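Local coordinates for protein gene product PA4716 (Pseudomonas aeruginosa, PDB 1U0K) that is of unknown exact function but probably acts as an isomerase or epimerase of the PhzF family, at residues T19-A24 and D218-S223; L72-H77 and T162-L167; P78-A83 and A120-G125; A114-Y119 and H273-A278. All blocks are in the same frame, centred on the assembly; numbering follows the deposited sequence.

Contact 1 (T19-A24 and D218-S223)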
# COMPACT_ATOMS: atom_id res chain seq x y z
N THR A 19 10.05 -11.29 3.84
CA THR A 19 10.10 -10.81 5.22
C THR A 19 10.65 -9.39 5.22
O THR A 19 11.02 -8.87 4.18
CB THR A 19 10.99 -11.71 6.10
OG1 THR A 19 12.36 -11.62 5.68
CG2 THR A 19 10.65 -13.18 5.94
N GLY A 20 10.71 -8.76 6.39
CA GLY A 20 11.27 -7.43 6.49
C GLY A 20 10.44 -6.39 5.76
O GLY A 20 9.23 -6.56 5.57
N ASN A 21 11.08 -5.31 5.35
CA ASN A 21 10.39 -4.17 4.77
C ASN A 21 10.52 -4.11 3.24
O ASN A 21 11.62 -3.94 2.74
CB ASN A 21 10.92 -2.87 5.38
CG ASN A 21 9.91 -1.76 5.35
OD1 ASN A 21 8.89 -1.85 4.67
ND2 ASN A 21 10.16 -0.69 6.12
N GLY A 22 9.41 -4.22 2.52
CA GLY A 22 9.43 -4.17 1.08
C GLY A 22 9.76 -2.78 0.57
O GLY A 22 9.37 -1.77 1.16
N LEU A 23 10.46 -2.75 -0.55
CA LEU A 23 10.97 -1.52 -1.16
C LEU A 23 11.03 -1.68 -2.66
O LEU A 23 11.50 -2.71 -3.15
CB LEU A 23 12.39 -1.28 -0.66
CG LEU A 23 13.20 -0.14 -1.28
CD1 LEU A 23 12.69 1.19 -0.78
CD2 LEU A 23 14.67 -0.32 -0.94
N ALA A 24 10.61 -0.65 -3.40
CA ALA A 24 10.86 -0.58 -4.84
C ALA A 24 12.03 0.35 -5.13
O ALA A 24 12.12 1.44 -4.55
CB ALA A 24 9.65 -0.13 -5.60
N ASP A 218 4.73 1.17 9.61
CA ASP A 218 5.97 0.86 8.91
C ASP A 218 6.60 -0.36 9.58
O ASP A 218 6.63 -0.43 10.80
CB ASP A 218 6.92 2.06 8.95
CG ASP A 218 8.07 1.98 7.94
OD1 ASP A 218 7.97 1.26 6.92
OD2 ASP A 218 9.12 2.64 8.09
N VAL A 219 7.09 -1.29 8.77
CA VAL A 219 7.69 -2.53 9.26
C VAL A 219 9.01 -2.27 10.00
O VAL A 219 9.24 -2.82 11.07
CB VAL A 219 7.93 -3.53 8.10
CG1 VAL A 219 8.70 -4.76 8.56
CG2 VAL A 219 6.60 -3.93 7.43
N ALA A 220 9.87 -1.45 9.41
CA ALA A 220 11.22 -1.24 9.94
C ALA A 220 11.81 0.05 9.37
O ALA A 220 12.10 0.13 8.19
CB ALA A 220 12.11 -2.42 9.59
N THR A 221 11.99 1.05 10.24
CA THR A 221 12.25 2.43 9.84
C THR A 221 13.71 2.80 10.04
O THR A 221 14.13 3.14 11.15
CB THR A 221 11.33 3.36 10.66
OG1 THR A 221 9.97 2.90 10.58
CG2 THR A 221 11.29 4.76 10.08
N GLY A 222 14.50 2.75 8.97
CA GLY A 222 15.91 3.07 9.05
C GLY A 222 16.19 4.51 9.44
O GLY A 222 17.22 4.80 10.07
N SER A 223 15.27 5.41 9.08
CA SER A 223 15.44 6.83 9.37
C SER A 223 15.24 7.14 10.86
O SER A 223 15.74 8.16 11.35
CB SER A 223 14.51 7.70 8.50
OG SER A 223 13.16 7.29 8.60
O HOH W 1 6.66 -0.82 5.80

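Contact 2 (L72-H77 and T162-L167)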
# COMPACT_ATOMS: atom_id res chain seq x y z
N LEU A 72 10.54 12.42 0.95
CA LEU A 72 11.32 12.44 2.19
C LEU A 72 12.80 12.35 1.84
O LEU A 72 13.38 11.25 1.82
CB LEU A 72 10.95 11.24 3.08
CG LEU A 72 9.60 11.27 3.78
CD1 LEU A 72 9.50 10.06 4.67
CD2 LEU A 72 9.38 12.54 4.57
N PRO A 73 13.43 13.48 1.55
CA PRO A 73 14.86 13.51 1.20
C PRO A 73 15.86 13.31 2.37
O PRO A 73 16.84 14.04 2.46
CB PRO A 73 15.01 14.89 0.55
CG PRO A 73 14.02 15.73 1.29
CD PRO A 73 12.83 14.82 1.50
N PHE A 74 15.64 12.31 3.22
CA PHE A 74 16.49 12.07 4.38
C PHE A 74 16.98 10.63 4.48
O PHE A 74 16.32 9.69 4.02
CB PHE A 74 15.74 12.49 5.65
CG PHE A 74 14.94 13.74 5.48
CD1 PHE A 74 13.59 13.69 5.20
CD2 PHE A 74 15.56 14.99 5.55
CE1 PHE A 74 12.85 14.85 5.02
CE2 PHE A 74 14.83 16.15 5.37
CZ PHE A 74 13.48 16.08 5.10
N ALA A 75 18.16 10.47 5.10
CA ALA A 75 18.79 9.16 5.26
C ALA A 75 17.79 8.14 5.82
O ALA A 75 17.14 8.41 6.82
CB ALA A 75 20.01 9.28 6.19
N GLY A 76 17.65 7.00 5.13
CA GLY A 76 16.73 5.93 5.54
C GLY A 76 17.09 4.58 4.94
O GLY A 76 18.01 4.51 4.11
N HIS A 77 16.36 3.52 5.30
CA HIS A 77 16.58 2.16 4.77
C HIS A 77 16.37 1.92 3.24
O HIS A 77 16.85 0.92 2.71
CB HIS A 77 15.76 1.13 5.55
CG HIS A 77 14.31 1.22 5.25
ND1 HIS A 77 13.51 2.21 5.77
CD2 HIS A 77 13.53 0.50 4.41
CE1 HIS A 77 12.29 2.08 5.28
NE2 HIS A 77 12.27 1.05 4.46
N THR A 162 18.67 12.23 12.36
CA THR A 162 19.83 12.10 11.48
C THR A 162 19.45 12.59 10.07
O THR A 162 20.09 12.21 9.09
CB THR A 162 20.32 10.65 11.42
OG1 THR A 162 19.23 9.77 11.10
CG2 THR A 162 20.80 10.17 12.77
N GLY A 163 18.44 13.46 10.00
CA GLY A 163 17.89 13.96 8.75
C GLY A 163 16.41 14.28 8.91
O GLY A 163 15.97 15.45 8.81
N LEU A 164 15.65 13.23 9.21
CA LEU A 164 14.21 13.33 9.41
C LEU A 164 13.95 13.27 10.93
O LEU A 164 14.15 12.22 11.54
CB LEU A 164 13.51 12.16 8.70
CG LEU A 164 11.99 12.09 8.73
CD1 LEU A 164 11.34 13.32 8.11
CD2 LEU A 164 11.53 10.83 8.03
N PRO A 165 13.51 14.37 11.52
CA PRO A 165 13.33 14.43 12.98
C PRO A 165 12.12 13.64 13.50
O PRO A 165 10.99 13.86 13.06
CB PRO A 165 13.16 15.92 13.26
CG PRO A 165 12.64 16.51 11.99
CD PRO A 165 13.17 15.66 10.88
N TYR A 166 12.38 12.74 14.44
CA TYR A 166 11.34 12.00 15.14
C TYR A 166 11.24 12.48 16.56
O TYR A 166 12.25 12.72 17.20
CB TYR A 166 11.67 10.51 15.17
CG TYR A 166 11.55 9.83 13.83
CD1 TYR A 166 12.60 9.87 12.92
CD2 TYR A 166 10.38 9.17 13.48
CE1 TYR A 166 12.50 9.24 11.69
CE2 TYR A 166 10.27 8.54 12.24
CZ TYR A 166 11.33 8.59 11.35
OH TYR A 166 11.22 7.97 10.13
N LEU A 167 10.02 12.64 17.06
CA LEU A 167 9.79 12.72 18.50
C LEU A 167 9.84 11.28 18.99
O LEU A 167 8.97 10.49 18.68
CB LEU A 167 8.42 13.33 18.78
CG LEU A 167 8.11 14.03 20.12
CD1 LEU A 167 6.68 13.71 20.58
CD2 LEU A 167 9.13 13.75 21.22
O HOH W 2 19.45 12.92 6.25
O HOH W 3 17.10 10.59 8.43

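Contact 3 (P78-A83 and A120-G125)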
# COMPACT_ATOMS: atom_id res chain seq x y z
N PRO A 78 15.64 2.78 2.52
CA PRO A 78 15.72 2.71 1.05
C PRO A 78 17.16 2.80 0.54
O PRO A 78 17.47 2.23 -0.50
CB PRO A 78 14.89 3.91 0.60
CG PRO A 78 13.88 4.04 1.67
CD PRO A 78 14.68 3.81 2.94
N LEU A 79 18.03 3.48 1.27
CA LEU A 79 19.44 3.58 0.87
C LEU A 79 20.16 2.23 0.99
O LEU A 79 20.97 1.91 0.13
CB LEU A 79 20.18 4.67 1.66
CG LEU A 79 19.67 6.12 1.57
CD1 LEU A 79 20.59 7.04 2.39
CD2 LEU A 79 19.57 6.66 0.17
N LEU A 80 19.84 1.45 2.01
CA LEU A 80 20.38 0.10 2.15
C LEU A 80 19.99 -0.78 0.98
O LEU A 80 20.83 -1.51 0.44
CB LEU A 80 19.88 -0.56 3.44
CG LEU A 80 20.32 0.13 4.72
CD1 LEU A 80 19.78 -0.67 5.90
CD2 LEU A 80 21.84 0.29 4.80
N GLY A 81 18.72 -0.71 0.59
CA GLY A 81 18.22 -1.47 -0.56
C GLY A 81 18.90 -1.05 -1.85
O GLY A 81 19.30 -1.89 -2.64
N ALA A 82 19.04 0.26 -2.06
CA ALA A 82 19.76 0.75 -3.22
C ALA A 82 21.20 0.23 -3.28
O ALA A 82 21.66 -0.21 -4.33
CB ALA A 82 19.74 2.27 -3.25
N ALA A 83 21.90 0.24 -2.15
CA ALA A 83 23.28 -0.26 -2.08
C ALA A 83 23.36 -1.72 -2.51
O ALA A 83 24.24 -2.11 -3.27
CB ALA A 83 23.86 -0.06 -0.68
N ALA A 120 23.96 -4.69 3.90
CA ALA A 120 24.29 -3.31 3.61
C ALA A 120 24.28 -2.47 4.88
O ALA A 120 23.50 -2.72 5.80
CB ALA A 120 23.31 -2.74 2.60
N GLU A 121 25.15 -1.47 4.92
CA GLU A 121 25.27 -0.58 6.06
C GLU A 121 25.49 0.85 5.61
O GLU A 121 26.12 1.10 4.58
CB GLU A 121 26.45 -1.04 6.91
CG GLU A 121 26.70 -0.27 8.18
CD GLU A 121 27.95 -0.78 8.86
OE1 GLU A 121 27.90 -1.89 9.43
OE2 GLU A 121 29.00 -0.11 8.78
N MSE A 122 24.98 1.80 6.39
CA MSE A 122 25.12 3.20 6.08
C MSE A 122 25.62 3.97 7.29
O MSE A 122 25.37 3.57 8.43
CB MSE A 122 23.79 3.78 5.62
CG MSE A 122 22.73 3.85 6.71
SE MSE A 122 20.97 4.15 5.96
CE MSE A 122 21.08 5.89 5.72
N ASP A 123 26.34 5.06 7.03
CA ASP A 123 26.77 6.01 8.05
C ASP A 123 25.84 7.22 8.02
O ASP A 123 25.85 8.01 7.08
CB ASP A 123 28.22 6.44 7.79
CG ASP A 123 28.79 7.33 8.89
OD1 ASP A 123 28.17 7.46 9.97
OD2 ASP A 123 29.87 7.94 8.76
N GLN A 124 25.00 7.34 9.05
CA GLN A 124 24.03 8.43 9.14
C GLN A 124 24.59 9.71 9.77
O GLN A 124 23.89 10.71 9.86
CB GLN A 124 22.81 7.96 9.93
CG GLN A 124 22.10 6.78 9.28
CD GLN A 124 20.68 6.58 9.77
OE1 GLN A 124 20.28 7.16 10.78
NE2 GLN A 124 19.92 5.77 9.07
N GLY A 125 25.85 9.67 10.19
CA GLY A 125 26.46 10.81 10.85
C GLY A 125 25.99 10.90 12.29
O GLY A 125 25.36 9.98 12.80

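Contact 4 (A114-Y119 and H273-A278)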
# COMPACT_ATOMS: atom_id res chain seq x y z
N ALA A 114 25.89 -11.84 1.14
CA ALA A 114 25.53 -12.60 2.32
C ALA A 114 24.46 -13.60 1.95
O ALA A 114 23.29 -13.24 1.78
CB ALA A 114 25.04 -11.68 3.43
N GLY A 115 24.85 -14.86 1.82
CA GLY A 115 23.93 -15.94 1.50
C GLY A 115 23.24 -15.70 0.17
O GLY A 115 23.90 -15.49 -0.84
N SER A 116 21.90 -15.70 0.20
CA SER A 116 21.08 -15.49 -0.99
C SER A 116 21.01 -14.01 -1.42
O SER A 116 20.57 -13.69 -2.54
CB SER A 116 19.66 -16.02 -0.76
OG SER A 116 19.08 -15.49 0.43
N GLY A 117 21.44 -13.11 -0.54
CA GLY A 117 21.36 -11.69 -0.81
C GLY A 117 22.59 -10.92 -0.41
O GLY A 117 23.71 -11.25 -0.80
N PHE A 118 22.36 -9.85 0.35
CA PHE A 118 23.38 -8.88 0.70
C PHE A 118 23.23 -8.43 2.15
O PHE A 118 22.19 -8.61 2.77
CB PHE A 118 23.28 -7.64 -0.22
CG PHE A 118 23.47 -7.97 -1.68
CD1 PHE A 118 22.40 -8.40 -2.45
CD2 PHE A 118 24.72 -7.90 -2.26
CE1 PHE A 118 22.58 -8.76 -3.78
CE2 PHE A 118 24.91 -8.23 -3.59
CZ PHE A 118 23.83 -8.66 -4.35
N TYR A 119 24.30 -7.87 2.68
CA TYR A 119 24.26 -7.08 3.90
C TYR A 119 24.73 -5.70 3.53
O TYR A 119 25.79 -5.54 2.93
CB TYR A 119 25.16 -7.67 4.99
CG TYR A 119 24.96 -6.98 6.32
CD1 TYR A 119 23.96 -7.39 7.18
CD2 TYR A 119 25.76 -5.91 6.69
CE1 TYR A 119 23.76 -6.75 8.39
CE2 TYR A 119 25.56 -5.25 7.89
CZ TYR A 119 24.56 -5.68 8.74
OH TYR A 119 24.38 -5.02 9.93
N HIS A 273 20.30 -7.00 6.47
CA HIS A 273 20.28 -7.88 5.31
C HIS A 273 19.24 -7.41 4.29
O HIS A 273 18.21 -6.82 4.64
CB HIS A 273 20.01 -9.32 5.75
CG HIS A 273 21.13 -9.92 6.54
ND1 HIS A 273 22.24 -10.48 5.96
CD2 HIS A 273 21.31 -10.03 7.88
CE1 HIS A 273 23.06 -10.92 6.90
NE2 HIS A 273 22.52 -10.66 8.08
N VAL A 274 19.53 -7.67 3.02
CA VAL A 274 18.68 -7.27 1.91
C VAL A 274 18.54 -8.43 0.94
O VAL A 274 19.52 -9.07 0.59
CB VAL A 274 19.26 -6.06 1.16
CG1 VAL A 274 18.34 -5.65 0.01
CG2 VAL A 274 19.49 -4.88 2.12
N GLN A 275 17.30 -8.70 0.52
CA GLN A 275 17.01 -9.70 -0.48
C GLN A 275 16.42 -9.05 -1.72
O GLN A 275 15.64 -8.11 -1.61
CB GLN A 275 15.99 -10.71 0.06
CG GLN A 275 16.37 -11.32 1.39
CD GLN A 275 17.72 -12.04 1.36
OE1 GLN A 275 18.01 -12.80 0.44
NE2 GLN A 275 18.53 -11.79 2.37
N LEU A 276 16.75 -9.58 -2.89
CA LEU A 276 16.19 -9.12 -4.16
C LEU A 276 15.11 -10.12 -4.60
O LEU A 276 15.38 -11.31 -4.70
CB LEU A 276 17.28 -9.01 -5.21
CG LEU A 276 18.13 -7.74 -5.24
CD1 LEU A 276 18.90 -7.56 -3.96
CD2 LEU A 276 19.07 -7.79 -6.43
N LEU A 277 13.90 -9.63 -4.82
CA LEU A 277 12.75 -10.50 -5.10
C LEU A 277 12.30 -10.54 -6.55
O LEU A 277 11.88 -11.60 -7.02
CB LEU A 277 11.56 -10.07 -4.24
CG LEU A 277 11.50 -10.65 -2.83
CD1 LEU A 277 12.67 -10.28 -1.95
CD2 LEU A 277 10.19 -10.21 -2.19
N ALA A 278 12.33 -9.41 -7.25
CA ALA A 278 11.80 -9.33 -8.62
C ALA A 278 12.44 -8.19 -9.39
O ALA A 278 12.81 -7.16 -8.82
CB ALA A 278 10.30 -9.13 -8.60
O HOH W 4 21.22 -12.29 3.12
O HOH W 5 18.79 -11.59 -3.05

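Contact 1 (T19-A24 and D218-S223)
N21 drives its carboxamide between D218 and A220, and the two hydrogens on its ND2 are shared out between two acceptors. One bond runs to A220 O (3.0 Å), lying nearly in the amide plane but reaching the carbonyl oxygen from above the carbonyl plane. The other, from ND2 to D218 OD1 (3.0 Å), meets the carboxylate from above its plane. With CG anti to the backbone N (chi1 -154°), the amide leaves the start of the strand pointing at the loop. Packing is closest beside it, where V219 CB presses on N21 CG at 3.8 Å and V219 CG1 lies 3.5 Å from G20 O. Family membership suggests a DAP epimerase-like fold of two lobes round a cleft; here strand 21-26 meets the loop leading into helix 222-234. The side chain of D218 lies about 5 Å from that of E48, the predicted active-site residue. Direct packing gives way at N21 OD1 to a single water among buried residues, which donates to this oxygen (2.7 Å) and to D218 OD1 (2.7 Å) while accepting from V219 N. D218 OD2 receives a bond from T221 OG1 at 2.6 Å, a second restraint on the carboxylate's rotation.

Contact 2 (L72-H77 and T162-L167)
The ring of F74 lies against the backbone and side chain of L164, with L164 CA over one of its faces. F74 CD1 touches L164 CD1 at 3.7 Å, and the two side chains cross at about a right angle. At the other ortho carbon, on the L164 side of the ring, G163 O approaches F74 CD2 obliquely at 3.3 Å. L72 adds a smaller apolar touch from CD1 to L164 CD2 (4.0 Å). P73 CG covers the opposite ring face. P73 sits at the centre of an inverse gamma turn, and F74 CG, anti to its carbonyl carbon (chi1 -39°), swings the ring from this turn toward L164. G163 adopts backbone angles that suit glycine (phi 150°), and its lack of a side chain leaves F74 CB room to sit close by. No direct hydrogen bond joins the two segments; one water links A75 N (3.0 Å) to T162 O (3.0 Å), and another links A75 O (2.7 Å) to L164 N (3.1 Å). The loop before helix 78-90 thus meets the turn into strand 166-170 beside E48, the predicted active-site residue, on which L72 packs, while T162 and L164 rest on P227 and S223 of helix 222-234.

Contact 3 (P78-A83 and A120-G125)
L80 and L79 both set CG anti to their carbonyl carbons (chi1 -64° for L80) and extend beyond it, which carries one methyl of each to strand 120-125. Selenomethionine M122 answers with CG lodged between its backbone N and carbonyl carbon (chi1 68°). Its chain then bends at the selenium, so that the terminal CE comes up to L79 CD1 at 3.6 Å, the two side chains crossing at about a right angle. L80 CD2 lies on the strand: it rests 3.6 Å from A120 O and also touches A120 CB and M122 CB. A120 CB meanwhile approaches the helix backbone, 3.5 Å from L80 O, and one turn on A83 CB packs on the same methyl at 4.3 Å. The helix and strand axes approach to 7.6 Å, consistent with the small alanine where L80 O meets A120, and their N-to-C directions are 128° apart.

Helix 78-90 also touches strands 48-54, 96-101 and 106-114, consistent with the central helix wrapped by a curled sheet in each lobe of PhzF-type enzymes. L79 and M122 share V107 and L109 on strand 106-114 as neighbours, so their methyls meet within a larger apolar core. E121 points away from the helix and forms a salt bridge with R110, keeping its charge off this face. No hydrogen bond crosses between helix and strand: their fit here rests on shape and apolar contact, while the backbone hydrogen bonds of the strand go to its neighbours in the sheet.

Contact 4 (A114-Y119 and H273-A278)
Y119 turns the edge of its ring onto the face of H273 in a T-shaped stack, the planes at 75° and the centroids 4.9 Å apart. Y119 CD1 sits over the centre of the imidazole and lies 3.7 Å from H273 CE1. The ring of H273 is met in its plane, at one edge, by A114 CB, 4.0 Å from H273 ND1. Beyond this stack, Y119 OH bonds to D259. The backbones form an antiparallel sheet: F118 and V274 are a hydrogen-bonded pair, with F118 N donating to V274 O (3.0 Å) and V274 N to F118 O (2.8 Å), while Y119 and H273 are a non-hydrogen-bonded pair. A type II' turn from A114 to G117 makes the hairpin between strands 106-114 and 117-129. F118 projects to the V274 side, where its CE1 touches L276 CD1 at 3.9 Å and its ring packs on helix 78-90. At the turn, S116 OG donates to Q275 OE1 (2.9 Å), tilted from the carbonyl plane, as Q275 bends back at chi2 (-58°). Q275 NE2 gives a bond to a water that is held by A114 O. Further along strand 267-282, A278 pairs with a strand of the second subunit.

Contacts 1 and 3 are fully buried, whereas contacts 2 and 4 are partly open, contact 4 at an exposed hairpin turn about 18 Å from the chain centre. Contacts 3 and 4 share strand 117-129 and meet where V274 packs against L80 and G81: apolar helix packing in one, sheet pairing with an aromatic stack in the other. Contacts 1 and 2 lie close to E48, the predicted active-site residue; the first is joined by direct amide bonds, the second by apolar contact and bridging waters. S223 OG and Y166 OH, 2.6 Å apart and probably hydrogen-bonded, join them. Q124 ties three contacts together, reaching T162 of contact 2 and G222 of contact 1 from the strand of contact 3.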